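Local coordinates for protein soluble lytic murein transglycosylase (Pseudomonas aeruginosa, PDB 5OHU) that cleaves the glycan strands of bacterial peptidoglycan as a lytic transglycosylase, acting both from strand ends and within strands, at residues A326-L329 with T330-P334; P361-L364 with Y365-L368; R591-F595 with D596-E600. One frame throughout, in Å; residues are numbered along the deposited sequence.

Interaction 1. Residues A326-L329 with T330-P334; sequences AYAL and TRKLP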
loop_
_atom_site.group_PDB
_atom_site.type_symbol
_atom_site.label_atom_id
_atom_site.label_comp_id
_atom_site.label_asym_id
_atom_site.label_seq_id
_atom_site.Cartn_x
_atom_site.Cartn_y
_atom_site.Cartn_z
ATOM N N ALA A 326 -26.291 13.231 6.180
ATOM C CA ALA A 326 -25.233 12.257 6.425
ATOM C C ALA A 326 -25.797 11.027 7.120
ATOM O O ALA A 326 -25.493 9.888 6.745
ATOM C CB ALA A 326 -24.107 12.886 7.249
ATOM N N TYR A 327 -26.666 11.236 8.107
ATOM C CA TYR A 327 -27.285 10.096 8.767
ATOM C C TYR A 327 -28.106 9.257 7.785
ATOM O O TYR A 327 -28.007 8.022 7.767
ATOM C CB TYR A 327 -28.144 10.583 9.927
ATOM C CG TYR A 327 -28.993 9.483 10.485
ATOM C CD1 TYR A 327 -28.442 8.529 11.337
ATOM C CD2 TYR A 327 -30.334 9.365 10.130
ATOM C CE1 TYR A 327 -29.203 7.498 11.846
ATOM C CE2 TYR A 327 -31.116 8.324 10.634
ATOM C CZ TYR A 327 -30.538 7.396 11.497
ATOM O OH TYR A 327 -31.288 6.368 12.018
ATOM N N ALA A 328 -28.938 9.910 6.964
ATOM C CA ALA A 328 -29.779 9.159 6.034
ATOM C C ALA A 328 -28.922 8.380 5.058
ATOM O O ALA A 328 -29.262 7.257 4.660
ATOM C CB ALA A 328 -30.719 10.098 5.273
ATOM N N LEU A 329 -27.788 8.943 4.679
ATOM C CA LEU A 329 -26.921 8.197 3.799
ATOM C C LEU A 329 -26.305 6.990 4.514
ATOM O O LEU A 329 -26.173 5.919 3.906
ATOM C CB LEU A 329 -25.872 9.126 3.221
ATOM C CG LEU A 329 -24.975 8.547 2.131
ATOM C CD1 LEU A 329 -25.768 7.937 0.988
ATOM C CD2 LEU A 329 -24.151 9.680 1.619
ATOM N N THR A 330 -25.949 7.108 5.807
ATOM C CA THR A 330 -25.364 5.926 6.448
ATOM C C THR A 330 -26.363 4.777 6.506
ATOM O O THR A 330 -25.946 3.617 6.526
ATOM C CB THR A 330 -24.844 6.191 7.872
ATOM O OG1 THR A 330 -25.923 6.553 8.741
ATOM C CG2 THR A 330 -23.791 7.321 7.889
ATOM N N ARG A 331 -27.667 5.072 6.470
ATOM C CA ARG A 331 -28.702 4.041 6.491
ATOM C C ARG A 331 -28.817 3.273 5.178
ATOM O O ARG A 331 -29.405 2.188 5.161
ATOM C CB ARG A 331 -30.054 4.670 6.820
ATOM C CG ARG A 331 -30.086 5.371 8.149
ATOM C CD ARG A 331 -30.371 4.414 9.298
ATOM N NE ARG A 331 -31.591 3.642 9.078
ATOM C CZ ARG A 331 -32.825 4.130 9.172
ATOM N NH1 ARG A 331 -33.027 5.403 9.483
ATOM N NH2 ARG A 331 -33.862 3.338 8.952
ATOM N N LYS A 332 -28.280 3.796 4.081
ATOM C CA LYS A 332 -28.434 3.173 2.770
ATOM C C LYS A 332 -27.148 2.516 2.272
ATOM O O LYS A 332 -27.105 2.067 1.126
ATOM C CB LYS A 332 -28.892 4.211 1.741
ATOM C CG LYS A 332 -30.197 4.946 2.062
ATOM C CD LYS A 332 -30.417 6.108 1.078
ATOM C CE LYS A 332 -31.785 6.772 1.251
ATOM N NZ LYS A 332 -31.739 8.153 1.832
ATOM N N LEU A 333 -26.090 2.477 3.083
ATOM C CA LEU A 333 -24.784 2.009 2.615
ATOM C C LEU A 333 -24.828 0.536 2.209
ATOM O O LEU A 333 -25.594 -0.252 2.765
ATOM C CB LEU A 333 -23.737 2.178 3.710
ATOM C CG LEU A 333 -23.516 3.612 4.195
ATOM C CD1 LEU A 333 -22.587 3.623 5.392
ATOM C CD2 LEU A 333 -22.919 4.395 3.048
ATOM N N PRO A 334 -24.012 0.146 1.244
ATOM C CA PRO A 334 -23.870 -1.273 0.925
ATOM C C PRO A 334 -23.271 -2.006 2.121
ATOM O O PRO A 334 -22.561 -1.427 2.945
ATOM C CB PRO A 334 -22.885 -1.287 -0.252
ATOM C CG PRO A 334 -22.255 0.055 -0.281
ATOM C CD PRO A 334 -23.159 1.009 0.421
HETATM O O HOH W 1 -31.892 6.915 4.565
#
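T330 and R331 pack back on Y327 where helix 323-330 runs out and the chain enters a type I beta turn, T330 to L333. The turn leads to helix 335-338 within a solenoid of stacked helices. T330 N closes a helical bond to A326 O. The T330 hydroxyl lies between its own N and carbonyl carbon (chi1 64°), which aims OG1 back toward Y327 O, 2.7 Å away; OG1 is also bonded to Q347 of helix 341-354. Y327 O therefore serves two donors, since R331 N reaches it as well at 3.2 Å. From R331 the side chain doubles back over the Y327 ring: CG stands above one face, 4.2 Å from the centroid and 22° off the normal, a CH-pi contact. Bends at chi2 and chi3 then bring NH1 to Y327 OH, a weak bond at 3.2 Å with an N-H...O angle of only 122°. Guanidinium and ring planes are strongly inclined to each other, so the two do not stack flat. K332 N bonds to L329 O, 3.0 Å away, an i to i+3 link at the helix end. The K332 ammonium gains its link to the helix through water: one molecule accepts from K332 NZ at 3.0 Å and donates to A328 O at 2.7 Å. L333 CG rests against L329 O, 3.5 Å away.

Interaction 2. Residues P361-L364 with Y365-L368; sequences PIAL and YQKL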
loop_
_atom_site.group_PDB
_atom_site.type_symbol
_atom_site.label_atom_id
_atom_site.label_comp_id
_atom_site.label_asym_id
_atom_site.label_seq_id
_atom_site.Cartn_x
_atom_site.Cartn_y
_atom_site.Cartn_z
ATOM N N PRO A 361 -28.767 7.284 19.777
ATOM C CA PRO A 361 -27.326 7.065 19.540
ATOM C C PRO A 361 -26.653 6.181 20.590
ATOM O O PRO A 361 -25.669 5.516 20.260
ATOM C CB PRO A 361 -26.744 8.488 19.536
ATOM C CG PRO A 361 -27.868 9.348 19.043
ATOM C CD PRO A 361 -29.118 8.714 19.680
ATOM N N ILE A 362 -27.174 6.121 21.822
ATOM C CA ILE A 362 -26.565 5.305 22.880
ATOM C C ILE A 362 -26.404 3.854 22.433
ATOM O O ILE A 362 -25.296 3.300 22.433
ATOM C CB ILE A 362 -27.402 5.386 24.165
ATOM C CG1 ILE A 362 -27.320 6.785 24.768
ATOM C CG2 ILE A 362 -26.952 4.315 25.157
ATOM C CD1 ILE A 362 -28.311 6.975 25.897
ATOM N N ALA A 363 -27.514 3.206 22.069
ATOM C CA ALA A 363 -27.448 1.814 21.637
ATOM C C ALA A 363 -26.542 1.646 20.426
ATOM O O ALA A 363 -25.846 0.636 20.302
ATOM C CB ALA A 363 -28.848 1.285 21.324
ATOM N N LEU A 364 -26.539 2.621 19.516
ATOM C CA LEU A 364 -25.667 2.518 18.350
ATOM C C LEU A 364 -24.196 2.511 18.766
ATOM O O LEU A 364 -23.414 1.661 18.317
ATOM C CB LEU A 364 -25.974 3.655 17.372
ATOM C CG LEU A 364 -27.400 3.633 16.781
ATOM C CD1 LEU A 364 -27.668 4.875 15.949
ATOM C CD2 LEU A 364 -27.672 2.356 15.955
ATOM N N TYR A 365 -23.809 3.425 19.661
ATOM C CA TYR A 365 -22.427 3.451 20.137
ATOM C C TYR A 365 -22.060 2.166 20.862
ATOM O O TYR A 365 -20.915 1.707 20.775
ATOM C CB TYR A 365 -22.210 4.639 21.070
ATOM C CG TYR A 365 -22.087 6.002 20.411
ATOM C CD1 TYR A 365 -21.243 6.213 19.316
ATOM C CD2 TYR A 365 -22.837 7.077 20.882
ATOM C CE1 TYR A 365 -21.145 7.469 18.723
ATOM C CE2 TYR A 365 -22.739 8.341 20.310
ATOM C CZ TYR A 365 -21.897 8.527 19.231
ATOM O OH TYR A 365 -21.826 9.780 18.682
ATOM N N GLN A 366 -23.017 1.571 21.580
ATOM C CA GLN A 366 -22.700 0.407 22.400
ATOM C C GLN A 366 -22.310 -0.793 21.544
ATOM O O GLN A 366 -21.445 -1.581 21.936
ATOM C CB GLN A 366 -23.877 0.078 23.310
ATOM C CG GLN A 366 -23.990 1.036 24.475
ATOM C CD GLN A 366 -25.270 0.859 25.256
ATOM O OE1 GLN A 366 -26.296 0.436 24.715
ATOM N NE2 GLN A 366 -25.220 1.185 26.540
ATOM N N LYS A 367 -22.918 -0.939 20.369
ATOM C CA LYS A 367 -22.466 -1.954 19.425
ATOM C C LYS A 367 -20.998 -1.799 19.068
ATOM O O LYS A 367 -20.362 -2.770 18.651
ATOM C CB LYS A 367 -23.282 -1.884 18.131
ATOM C CG LYS A 367 -24.779 -1.839 18.323
ATOM C CD LYS A 367 -25.453 -1.145 17.143
ATOM C CE LYS A 367 -25.259 -1.897 15.837
ATOM N NZ LYS A 367 -26.354 -1.589 14.872
ATOM N N LEU A 368 -20.452 -0.597 19.206
ATOM C CA LEU A 368 -19.138 -0.257 18.693
ATOM C C LEU A 368 -18.070 -0.284 19.775
ATOM O O LEU A 368 -16.986 -0.831 19.557
ATOM C CB LEU A 368 -19.197 1.119 18.028
ATOM C CG LEU A 368 -18.155 1.288 16.949
ATOM C CD1 LEU A 368 -18.126 0.028 16.116
ATOM C CD2 LEU A 368 -18.534 2.468 16.105
#
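Y365 and P361 meet one turn apart on helix 360-368, and the backbone between them is joined by a nearly straight bond. Y365 N to P361 O measures 2.9 Å with an N-H...O angle of 167°, as expected of a regular i to i+4 helical link. Q366 N repeats the pattern at I362 O, 3.0 Å, though more bent at 144°. A363 O accepts weak bonds from K367 N and from Q366 N, and further on L368 N bonds to Y365 O.

Apolar and side-chain packing follows the same spacing. CG of Y365 lies anti to its carbonyl carbon (chi1 -76°), which swings the ring back along the helix; CD2 comes to 3.3 Å from P361 O, and CE2 touches P361 CB at 4.1 Å. I362 and Q366 run side by side and point the same way, with I362 CG2 against the Q366 amide, 3.8 Å from NE2. The aliphatic part of K367 likewise lies along the backbone, CG at 3.3 Å from A363 O.

Polar tips play little part across the contact. The Y365 hydroxyl is bonded to Q352 of helix 341-354, while its ring also touches R382 and L383 of helix 374-383. L364 and L368 pack on helix 341-354 too. The chemistry is thus divided by face: main-chain bonds set the helix, its buried face is apolar with one tied phenol, and the exposed side chains of I362, A363, Q366 and K367, through methyl, methylene and one amide contact, add van der Waals contact along the helix but no hydrogen bonds of their own across it.

Interaction 3. Residues R591-F595 with D596-E600; sequences RHLAF and DVWIE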
loop_
_atom_site.group_PDB
_atom_site.type_symbol
_atom_site.label_atom_id
_atom_site.label_comp_id
_atom_site.label_asym_id
_atom_site.label_seq_id
_atom_site.Cartn_x
_atom_site.Cartn_y
_atom_site.Cartn_z
ATOM N N ARG A 591 -13.813 26.631 11.449
ATOM C CA ARG A 591 -14.173 27.355 12.661
ATOM C C ARG A 591 -14.939 26.395 13.550
ATOM O O ARG A 591 -15.968 25.852 13.126
ATOM C CB ARG A 591 -15.015 28.581 12.341
ATOM C CG ARG A 591 -15.533 29.301 13.570
ATOM C CD ARG A 591 -14.862 30.651 13.731
ATOM N NE ARG A 591 -15.636 31.559 14.574
ATOM C CZ ARG A 591 -15.261 31.953 15.787
ATOM N NH1 ARG A 591 -14.110 31.529 16.298
ATOM N NH2 ARG A 591 -16.030 32.783 16.482
ATOM N N HIS A 592 -14.441 26.179 14.765
ATOM C CA HIS A 592 -15.057 25.242 15.709
ATOM C C HIS A 592 -15.325 23.883 15.066
ATOM O O HIS A 592 -16.367 23.273 15.286
ATOM C CB HIS A 592 -16.350 25.813 16.282
ATOM C CG HIS A 592 -16.176 27.133 16.958
ATOM N ND1 HIS A 592 -17.228 27.995 17.190
ATOM C CD2 HIS A 592 -15.073 27.741 17.451
ATOM C CE1 HIS A 592 -16.778 29.077 17.794
ATOM N NE2 HIS A 592 -15.474 28.948 17.963
ATOM N N LEU A 593 -14.391 23.418 14.238
ATOM C CA LEU A 593 -14.524 22.113 13.610
ATOM C C LEU A 593 -14.191 21.031 14.634
ATOM O O LEU A 593 -13.187 21.119 15.338
ATOM C CB LEU A 593 -13.597 22.024 12.398
ATOM C CG LEU A 593 -13.742 20.774 11.524
ATOM C CD1 LEU A 593 -15.157 20.708 11.001
ATOM C CD2 LEU A 593 -12.750 20.798 10.375
ATOM N N ALA A 594 -15.044 20.031 14.752
ATOM C CA ALA A 594 -14.777 18.960 15.697
ATOM C C ALA A 594 -13.633 18.089 15.187
ATOM O O ALA A 594 -13.468 17.890 13.985
ATOM C CB ALA A 594 -16.036 18.113 15.924
ATOM N N PHE A 595 -12.848 17.559 16.125
ATOM C CA PHE A 595 -11.658 16.786 15.767
ATOM C C PHE A 595 -11.997 15.524 14.961
ATOM O O PHE A 595 -11.235 15.132 14.071
ATOM C CB PHE A 595 -10.897 16.403 17.033
ATOM C CG PHE A 595 -11.503 15.239 17.749
ATOM C CD1 PHE A 595 -12.607 15.412 18.564
ATOM C CD2 PHE A 595 -10.997 13.962 17.571
ATOM C CE1 PHE A 595 -13.184 14.336 19.217
ATOM C CE2 PHE A 595 -11.571 12.866 18.212
ATOM C CZ PHE A 595 -12.666 13.051 19.041
ATOM N N ASP A 596 -13.110 14.851 15.268
ATOM C CA ASP A 596 -13.394 13.615 14.542
ATOM C C ASP A 596 -13.860 13.896 13.109
ATOM O O ASP A 596 -13.516 13.139 12.190
ATOM C CB ASP A 596 -14.404 12.751 15.315
ATOM C CG ASP A 596 -15.701 13.478 15.622
ATOM O OD1 ASP A 596 -15.801 14.689 15.345
ATOM O OD2 ASP A 596 -16.632 12.833 16.154
ATOM N N VAL A 597 -14.595 14.992 12.888
ATOM C CA VAL A 597 -14.917 15.403 11.526
ATOM C C VAL A 597 -13.643 15.753 10.755
ATOM O O VAL A 597 -13.465 15.357 9.595
ATOM C CB VAL A 597 -15.909 16.583 11.533
ATOM C CG1 VAL A 597 -16.090 17.138 10.091
ATOM C CG2 VAL A 597 -17.254 16.172 12.106
ATOM N N TRP A 598 -12.750 16.524 11.377
ATOM C CA TRP A 598 -11.526 16.924 10.683
ATOM C C TRP A 598 -10.716 15.711 10.257
ATOM O O TRP A 598 -10.254 15.637 9.114
ATOM C CB TRP A 598 -10.665 17.838 11.553
ATOM C CG TRP A 598 -9.497 18.385 10.753
ATOM C CD1 TRP A 598 -9.521 19.458 9.898
ATOM C CD2 TRP A 598 -8.154 17.867 10.704
ATOM N NE1 TRP A 598 -8.273 19.644 9.334
ATOM C CE2 TRP A 598 -7.419 18.688 9.822
ATOM C CE3 TRP A 598 -7.498 16.812 11.345
ATOM C CZ2 TRP A 598 -6.072 18.475 9.556
ATOM C CZ3 TRP A 598 -6.154 16.600 11.075
ATOM C CH2 TRP A 598 -5.460 17.426 10.183
ATOM N N ILE A 599 -10.545 14.741 11.160
ATOM C CA ILE A 599 -9.790 13.538 10.822
ATOM C C ILE A 599 -10.473 12.793 9.693
ATOM O O ILE A 599 -9.829 12.366 8.727
ATOM C CB ILE A 599 -9.620 12.630 12.054
ATOM C CG1 ILE A 599 -8.585 13.218 13.014
ATOM C CG2 ILE A 599 -9.108 11.269 11.612
ATOM C CD1 ILE A 599 -8.857 12.845 14.463
ATOM N N GLU A 600 -11.791 12.624 9.805
ATOM C CA GLU A 600 -12.530 11.851 8.818
ATOM C C GLU A 600 -12.440 12.474 7.432
ATOM O O GLU A 600 -12.514 11.757 6.424
ATOM C CB GLU A 600 -13.999 11.735 9.221
ATOM C CG GLU A 600 -14.712 10.644 8.460
ATOM C CD GLU A 600 -14.005 9.313 8.607
ATOM O OE1 GLU A 600 -13.796 8.893 9.788
ATOM O OE2 GLU A 600 -13.611 8.732 7.557
#
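L593 overhangs the first turn of helix 595-600, whose N-cap position is A594. From CB the leucine is directed at the helix, and with CG anti to the backbone N (chi1 -173°) its two methyls divide between two residues. CD1 meets V597 CG1 at 3.8 Å. CD2 sits in the plane of the W598 indole at its edge, 3.5 Å from CD1 of that ring, and also lies near W598 CB. Both neighbours cross the leucine at about a right angle. Past the tip, the indole leads away to an NE1 bond with W586 O and an edge-to-face contact with F639.

The backbone beneath is held by two straight bonds: W598 N to A594 O and I599 N to F595 O, each 3.0 Å with an N-H...O angle of 165°. The F595 side chain leaves in a different direction. One face of its ring carries D596 CB, 4.1 Å from the centroid and 12° off the normal, while I599 CD1 touches the ring edge at CD2, 3.9 Å away. D596 OD1 accepts a weak bond from V597 N, and OD2 makes a salt bridge with R382 of helix 374-383 and a hydrogen bond with the Y345 hydroxyl of helix 341-354. The arrangement is a strand-to-helix junction: a short strand, antiparallel to 638-639, passes straight into a helix start within the lysozyme-like transglycosylase domain.

All three contacts are local, formed by residues one helical turn or less apart, yet they differ in burial. Interaction 3 is a buried contact in the transglycosylase domain; interactions 1 and 2 are partly buried, with exposed lysines, and belong to the helical solenoid. Helix 341-354 is common to all three: it packs on 326-334 and 361-368, whose centres lie 16 Å apart, and its Y345 and W346 bond to D596 and E600. Helix 374-383 touches interactions 2 and 3, and R382 meets both Y365 and D596. Chemistry follows place: a helix end gathers hydroxyl, water and turn bonds, a short helix repeats main-chain bonds, and a strand-to-helix junction joins methyl and ring packing with buried carboxylates held by arginines from other helices.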